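Nucleoside permease NupG (Escherichia coli K-12, PDB 7DLA) imports a broad range of purine and pyrimidine nucleosides across the bacterial inner membrane, coupling their uptake to the proton motive force. Local coordinates at residues V149-G154 with H252-M257; L22-S27 with F230-L235. The protein carries 1 engineered substitution. All blocks are in the same frame, centred on the assembly; numbering follows the deposited sequence.

Contact 1 of 2, residues V149-G154 with H252-M257; sequences VVSLSG and HASIIM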
ATOM      1  N   VAL A 149      -4.256 -16.288   7.436  1.00 58.95           N
ATOM      2  CA  VAL A 149      -3.503 -17.315   8.130  1.00 59.19           C
ATOM      3  C   VAL A 149      -3.011 -16.760   9.448  1.00 59.55           C
ATOM      4  O   VAL A 149      -3.371 -17.260  10.523  1.00 59.99           O
ATOM      5  CB  VAL A 149      -2.331 -17.810   7.262  1.00 59.04           C
ATOM      6  CG1 VAL A 149      -1.369 -18.612   8.091  1.00 58.24           C
ATOM      7  CG2 VAL A 149      -2.817 -18.615   6.050  1.00 58.87           C
ATOM      8  N   VAL A 150      -2.221 -15.680   9.379  1.00 59.20           N
ATOM      9  CA  VAL A 150      -1.656 -15.105  10.599  1.00 59.54           C
ATOM     10  C   VAL A 150      -2.763 -14.749  11.577  1.00 59.43           C
ATOM     11  O   VAL A 150      -2.616 -14.942  12.787  1.00 59.40           O
ATOM     12  CB  VAL A 150      -0.753 -13.899  10.267  1.00 64.32           C
ATOM     13  CG1 VAL A 150      -0.577 -12.958  11.483  1.00 60.14           C
ATOM     14  CG2 VAL A 150       0.601 -14.395   9.794  1.00 58.82           C
ATOM     15  N   SER A 151      -3.910 -14.275  11.080  1.00 59.89           N
ATOM     16  CA  SER A 151      -5.019 -14.044  11.995  1.00 60.19           C
ATOM     17  C   SER A 151      -5.452 -15.343  12.674  1.00 60.01           C
ATOM     18  O   SER A 151      -5.531 -15.406  13.904  1.00 60.08           O
ATOM     19  CB  SER A 151      -6.193 -13.395  11.268  1.00 59.66           C
ATOM     20  OG  SER A 151      -7.098 -12.830  12.205  1.00 59.94           O
ATOM     21  N   LEU A 152      -5.701 -16.398  11.885  1.00 59.85           N
ATOM     22  CA  LEU A 152      -6.298 -17.623  12.414  1.00 59.84           C
ATOM     23  C   LEU A 152      -5.311 -18.455  13.216  1.00 59.62           C
ATOM     24  O   LEU A 152      -5.722 -19.238  14.080  1.00 59.85           O
ATOM     25  CB  LEU A 152      -6.856 -18.468  11.284  1.00 59.79           C
ATOM     26  CG  LEU A 152      -8.039 -17.890  10.535  1.00 60.03           C
ATOM     27  CD1 LEU A 152      -8.128 -18.582   9.201  1.00 59.14           C
ATOM     28  CD2 LEU A 152      -9.301 -18.104  11.349  1.00 60.96           C
ATOM     29  N   SER A 153      -4.023 -18.304  12.964  1.00 59.37           N
ATOM     30  CA  SER A 153      -3.032 -19.036  13.739  1.00 59.82           C
ATOM     31  C   SER A 153      -2.735 -18.411  15.097  1.00 59.57           C
ATOM     32  O   SER A 153      -1.891 -18.938  15.826  1.00 59.96           O
ATOM     33  CB  SER A 153      -1.743 -19.123  12.939  1.00 60.17           C
ATOM     34  OG  SER A 153      -2.077 -19.366  11.590  1.00 63.17           O
ATOM     35  N   GLY A 154      -3.368 -17.296  15.438  1.00 58.88           N
ATOM     36  CA  GLY A 154      -3.026 -16.581  16.652  1.00 58.64           C
ATOM     37  C   GLY A 154      -1.707 -15.833  16.662  1.00 58.73           C
ATOM     38  O   GLY A 154      -1.096 -15.704  17.724  1.00 58.65           O
ATOM     39  N   HIS A 252     -10.037 -11.665  15.606  1.00 65.19           N
ATOM     40  CA  HIS A 252      -9.419 -11.844  14.290  1.00 63.46           C
ATOM     41  C   HIS A 252      -9.730 -10.632  13.441  1.00 61.71           C
ATOM     42  O   HIS A 252     -10.580 -10.686  12.554  1.00 60.82           O
ATOM     43  CB  HIS A 252      -9.922 -13.099  13.650  1.00 63.99           C
ATOM     44  CG  HIS A 252      -9.470 -14.324  14.363  1.00 63.71           C
ATOM     45  ND1 HIS A 252     -10.260 -14.980  15.281  1.00 65.35           N
ATOM     46  CD2 HIS A 252      -8.284 -14.971  14.350  1.00 62.58           C
ATOM     47  CE1 HIS A 252      -9.590 -16.004  15.775  1.00 68.82           C
ATOM     48  NE2 HIS A 252      -8.387 -16.017  15.228  1.00 63.68           N
ATOM     49  N   ALA A 253      -9.043  -9.531  13.726  1.00 61.43           N
ATOM     50  CA  ALA A 253      -9.317  -8.303  12.993  1.00 60.39           C
ATOM     51  C   ALA A 253      -8.875  -8.425  11.546  1.00 59.79           C
ATOM     52  O   ALA A 253      -9.575  -7.946  10.647  1.00 59.76           O
ATOM     53  CB  ALA A 253      -8.631  -7.114  13.660  1.00 59.82           C
ATOM     54  N   SER A 254      -7.727  -9.071  11.301  1.00 59.30           N
ATOM     55  CA  SER A 254      -7.257  -9.244   9.935  1.00 58.92           C
ATOM     56  C   SER A 254      -8.313  -9.917   9.064  1.00 59.08           C
ATOM     57  O   SER A 254      -8.429  -9.602   7.873  1.00 61.19           O
ATOM     58  CB  SER A 254      -5.943 -10.021   9.927  1.00 58.56           C
ATOM     59  OG  SER A 254      -4.948  -9.322  10.655  1.00 58.13           O
ATOM     60  N   ILE A 255      -9.166 -10.750   9.653  1.00 59.53           N
ATOM     61  CA  ILE A 255     -10.222 -11.390   8.874  1.00 59.46           C
ATOM     62  C   ILE A 255     -11.285 -10.374   8.457  1.00 58.53           C
ATOM     63  O   ILE A 255     -11.843 -10.459   7.359  1.00 57.96           O
ATOM     64  CB  ILE A 255     -10.828 -12.557   9.674  1.00 60.15           C
ATOM     65  CG1 ILE A 255      -9.706 -13.474  10.121  1.00 60.31           C
ATOM     66  CG2 ILE A 255     -11.790 -13.363   8.824  1.00 59.47           C
ATOM     67  CD1 ILE A 255      -8.849 -13.900   8.983  1.00 60.01           C
ATOM     68  N   ILE A 256     -11.583  -9.393   9.306  1.00 59.58           N
ATOM     69  CA  ILE A 256     -12.587  -8.397   8.928  1.00 64.08           C
ATOM     70  C   ILE A 256     -11.987  -7.340   7.995  1.00 58.29           C
ATOM     71  O   ILE A 256     -12.592  -6.970   6.978  1.00 56.69           O
ATOM     72  CB  ILE A 256     -13.202  -7.769  10.190  1.00 61.65           C
ATOM     73  CG1 ILE A 256     -13.710  -8.893  11.101  1.00 61.12           C
ATOM     74  CG2 ILE A 256     -14.295  -6.743   9.805  1.00 60.42           C
ATOM     75  CD1 ILE A 256     -14.666  -9.870  10.410  1.00 60.87           C
ATOM     76  N   MET A 257     -10.778  -6.867   8.322  1.00 58.26           N
ATOM     77  CA  MET A 257     -10.038  -5.976   7.445  1.00 57.05           C
ATOM     78  C   MET A 257      -9.852  -6.559   6.054  1.00 55.89           C
ATOM     79  O   MET A 257      -9.770  -5.805   5.096  1.00 56.05           O
ATOM     80  CB  MET A 257      -8.675  -5.636   8.061  1.00 57.64           C
ATOM     81  CG  MET A 257      -8.750  -4.874   9.395  1.00 58.29           C
ATOM     82  SD  MET A 257      -9.337  -3.144   9.286  1.00 62.93           S
ATOM     83  CE  MET A 257      -8.113  -2.302   8.282  1.00 57.96           C
TER
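S151 presses its small side chain against the first turn of helix 253-299, and the tight part of the contact gathers around it. Its CB lies 3.5 Å from I255 CD1 and 3.6 Å from S254 CB, while OG comes within 3.4 Å of I255 CG1 and lies beside the CB of H252, the residue just before the helix begins. A serine suits this spot: it is small enough to let the backbones approach, with the CA atoms of S151 and H252 5.4 Å apart, and it still carries a polar group. With OG anti to the backbone N (chi1 -163°), the hydroxyl projects across the interface, where it hydrogen-bonds to E156, just beyond the end of helix 138-152.

The flank formed by L152 is looser and lies at the surface. Its CD2 sits over one face of the H252 imidazole, and its CG is 4.4 Å from I255 CD1, so branched apolar groups border the polar centre. Behind the interface, S153 OG bonds back to V149 O at 2.7 Å from above the carbonyl plane; S153 N uses the same oxygen. G154 then ends the helix in a Schellman motif, its positive phi easily adopted by glycine. The whole is a pairing of the periplasmic ends of the fifth and eighth transmembrane segments, a neighbour relation characteristic of the major facilitator superfamily fold.

Contact 2 of 2, residues L22-S27 with F230-L235; sequences LTTLGS and FGNTFL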
ATOM      1  N   LEU A  22       2.055  -6.793   7.073  1.00 55.77           N
ATOM      2  CA  LEU A  22       1.856  -5.399   6.700  1.00 56.21           C
ATOM      3  C   LEU A  22       0.797  -4.729   7.576  1.00 56.91           C
ATOM      4  O   LEU A  22       1.064  -3.699   8.196  1.00 61.26           O
ATOM      5  CB  LEU A  22       1.483  -5.314   5.213  1.00 56.46           C
ATOM      6  CG  LEU A  22       1.462  -3.986   4.422  1.00 55.91           C
ATOM      7  CD1 LEU A  22       0.140  -3.318   4.566  1.00 56.18           C
ATOM      8  CD2 LEU A  22       2.553  -3.058   4.905  1.00 55.56           C
ATOM      9  N   THR A  23      -0.408  -5.304   7.657  1.00 56.44           N
ATOM     10  CA  THR A  23      -1.535  -4.666   8.331  1.00 56.02           C
ATOM     11  C   THR A  23      -1.533  -4.850   9.837  1.00 56.13           C
ATOM     12  O   THR A  23      -2.105  -4.028  10.564  1.00 56.93           O
ATOM     13  CB  THR A  23      -2.852  -5.216   7.776  1.00 56.10           C
ATOM     14  OG1 THR A  23      -3.012  -6.586   8.189  1.00 55.08           O
ATOM     15  CG2 THR A  23      -2.900  -5.076   6.244  1.00 56.00           C
ATOM     16  N   THR A  24      -0.914  -5.903  10.318  1.00 56.61           N
ATOM     17  CA  THR A  24      -0.908  -6.253  11.719  1.00 56.22           C
ATOM     18  C   THR A  24       0.225  -5.600  12.499  1.00 56.02           C
ATOM     19  O   THR A  24       0.069  -5.377  13.702  1.00 55.37           O
ATOM     20  CB  THR A  24      -0.832  -7.770  11.785  1.00 56.00           C
ATOM     21  OG1 THR A  24       0.364  -8.161  11.113  1.00 56.22           O
ATOM     22  CG2 THR A  24      -2.022  -8.390  11.066  1.00 56.37           C
ATOM     23  N   LEU A  25       1.321  -5.230  11.821  1.00 55.75           N
ATOM     24  CA  LEU A  25       2.528  -4.750  12.493  1.00 56.01           C
ATOM     25  C   LEU A  25       2.254  -3.544  13.393  1.00 56.66           C
ATOM     26  O   LEU A  25       2.920  -3.352  14.416  1.00 57.18           O
ATOM     27  CB  LEU A  25       3.592  -4.399  11.458  1.00 55.92           C
ATOM     28  CG  LEU A  25       4.953  -4.029  12.065  1.00 56.30           C
ATOM     29  CD1 LEU A  25       5.584  -5.132  12.935  1.00 57.45           C
ATOM     30  CD2 LEU A  25       5.942  -3.450  11.051  1.00 56.75           C
ATOM     31  N   GLY A  26       1.294  -2.706  13.031  1.00 56.90           N
ATOM     32  CA  GLY A  26       0.925  -1.631  13.931  1.00 56.80           C
ATOM     33  C   GLY A  26       0.462  -2.155  15.266  1.00 56.37           C
ATOM     34  O   GLY A  26       0.942  -1.721  16.306  1.00 57.40           O
ATOM     35  N   SER A  27      -0.469  -3.113  15.228  1.00 56.53           N
ATOM     36  CA  SER A  27      -1.026  -3.725  16.464  1.00 56.63           C
ATOM     37  C   SER A  27       0.098  -4.366  17.289  1.00 57.14           C
ATOM     38  O   SER A  27       0.132  -4.139  18.515  1.00 57.19           O
ATOM     39  CB  SER A  27      -2.102  -4.727  16.132  1.00 56.61           C
ATOM     40  OG  SER A  27      -3.349  -4.078  15.927  1.00 57.11           O
ATOM     41  N   PHE A 230      -3.761   1.423  11.151  1.00 59.83           N
ATOM     42  CA  PHE A 230      -4.253   1.279  12.511  1.00 59.81           C
ATOM     43  C   PHE A 230      -5.607   0.609  12.620  1.00 59.25           C
ATOM     44  O   PHE A 230      -6.186   0.632  13.703  1.00 59.03           O
ATOM     45  CB  PHE A 230      -4.332   2.636  13.227  1.00 63.65           C
ATOM     46  CG  PHE A 230      -3.021   3.360  13.312  1.00 61.10           C
ATOM     47  CD1 PHE A 230      -2.153   3.122  14.369  1.00 60.83           C
ATOM     48  CD2 PHE A 230      -2.684   4.320  12.366  1.00 60.75           C
ATOM     49  CE1 PHE A 230      -0.952   3.795  14.448  1.00 64.63           C
ATOM     50  CE2 PHE A 230      -1.488   4.995  12.437  1.00 60.92           C
ATOM     51  CZ  PHE A 230      -0.617   4.732  13.468  1.00 61.32           C
ATOM     52  N   GLY A 231      -6.148   0.030  11.554  1.00 58.98           N
ATOM     53  CA  GLY A 231      -7.484  -0.524  11.652  1.00 58.85           C
ATOM     54  C   GLY A 231      -7.483  -1.793  12.469  1.00 58.75           C
ATOM     55  O   GLY A 231      -8.415  -2.068  13.233  1.00 58.47           O
ATOM     56  N   ASN A 232      -6.413  -2.564  12.349  1.00 58.45           N
ATOM     57  CA  ASN A 232      -6.293  -3.761  13.152  1.00 58.62           C
ATOM     58  C   ASN A 232      -6.110  -3.383  14.622  1.00 58.94           C
ATOM     59  O   ASN A 232      -6.656  -4.045  15.517  1.00 59.19           O
ATOM     60  CB  ASN A 232      -5.122  -4.586  12.625  1.00 58.08           C
ATOM     61  CG  ASN A 232      -4.869  -5.809  13.438  1.00 58.19           C
ATOM     62  OD1 ASN A 232      -4.233  -5.772  14.490  1.00 57.91           O
ATOM     63  ND2 ASN A 232      -5.350  -6.939  12.927  1.00 58.81           N
ATOM     64  N   THR A 233      -5.363  -2.294  14.887  1.00 58.23           N
ATOM     65  CA  THR A 233      -5.199  -1.809  16.260  1.00 58.18           C
ATOM     66  C   THR A 233      -6.499  -1.256  16.811  1.00 58.54           C
ATOM     67  O   THR A 233      -6.788  -1.421  17.997  1.00 59.62           O
ATOM     68  CB  THR A 233      -4.100  -0.747  16.341  1.00 57.62           C
ATOM     69  OG1 THR A 233      -2.935  -1.192  15.629  1.00 57.18           O
ATOM     70  CG2 THR A 233      -3.722  -0.479  17.778  1.00 57.07           C
ATOM     71  N   PHE A 234      -7.303  -0.631  15.958  1.00 59.44           N
ATOM     72  CA  PHE A 234      -8.600  -0.131  16.384  1.00 59.42           C
ATOM     73  C   PHE A 234      -9.559  -1.278  16.687  1.00 59.02           C
ATOM     74  O   PHE A 234     -10.348  -1.197  17.633  1.00 60.09           O
ATOM     75  CB  PHE A 234      -9.147   0.835  15.325  1.00 58.12           C
ATOM     76  CG  PHE A 234     -10.643   0.946  15.303  1.00 58.08           C
ATOM     77  CD1 PHE A 234     -11.321   1.557  16.348  1.00 58.36           C
ATOM     78  CD2 PHE A 234     -11.382   0.386  14.275  1.00 57.69           C
ATOM     79  CE1 PHE A 234     -12.708   1.649  16.345  1.00 58.27           C
ATOM     80  CE2 PHE A 234     -12.773   0.482  14.258  1.00 57.30           C
ATOM     81  CZ  PHE A 234     -13.435   1.106  15.294  1.00 57.80           C
ATOM     82  N   LEU A 235      -9.482  -2.368  15.927  1.00 59.20           N
ATOM     83  CA  LEU A 235     -10.350  -3.505  16.225  1.00 60.06           C
ATOM     84  C   LEU A 235      -9.882  -4.267  17.458  1.00 61.41           C
ATOM     85  O   LEU A 235     -10.706  -4.771  18.237  1.00 62.15           O
ATOM     86  CB  LEU A 235     -10.427  -4.438  15.025  1.00 59.46           C
ATOM     87  CG  LEU A 235     -11.167  -3.859  13.835  1.00 58.69           C
ATOM     88  CD1 LEU A 235     -11.219  -4.896  12.752  1.00 59.19           C
ATOM     89  CD2 LEU A 235     -12.551  -3.533  14.290  1.00 59.00           C
TER
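S27 meets N232 and T233 in a small polar cluster, and hydrogen bonding is the main theme. T233 OG1 donates to S27 OG at 2.9 Å. S27 OG also approaches N232 OD1, but the modelled distance is too short for a bond there to be more than doubtful. N232 extends toward the serine because CG is anti to the backbone N (chi1 177°), whereas in T233 it is OG1 rather than the methyl that lies beside the backbone N and faces S27. The other end of the amide is also used: N232 ND2 bonds to E156, which gives the amide nitrogen a partner in the protein interior.

Van der Waals packing fills in around the cluster. T23 O lies 3.7 Å from N232 CB, and the T24 methyl CG2 is 4.1 Å from N232 ND2. G26 presents bare backbone, which allows T233 OG1 to come within 3.5 Å of G26 C. Small residues here permit a close approach of the chains, with the CA atoms of S27 and T233 4.6 Å apart.

Helix geometry is irregular on both sides. Residues 22-24 are helical in shape without regular bonding, and helix 226-236 is kinked near N232 and T233. Around this buried contact, helix 253-299 packs on T24 and N232 through S254, W380 of helix 380-402 touches T233, and Y44 of helix 37-64 bonds to G26 N; no strand takes part.

How the contacts relate
The centres of contacts 1 and 2 are 11 Å apart, on the same side of the chain's centre. Their segments alternate along the sequence, in the order 22-27, 149-154, 230-235 and 252-257, and belong to the first, fifth, seventh and eighth transmembrane segments, all near their periplasmic ends. The contacts touch where A253 and S254 pack on N232, and S254 on T24. E156 joins them chemically, one carboxylate serving S151 in contact 1 and N232 in contact 2. Each contact joins one of the first six transmembrane segments to one of the last six near the periplasmic side, which is consistent with a transporter closed there, as in inward-facing members of the superfamily.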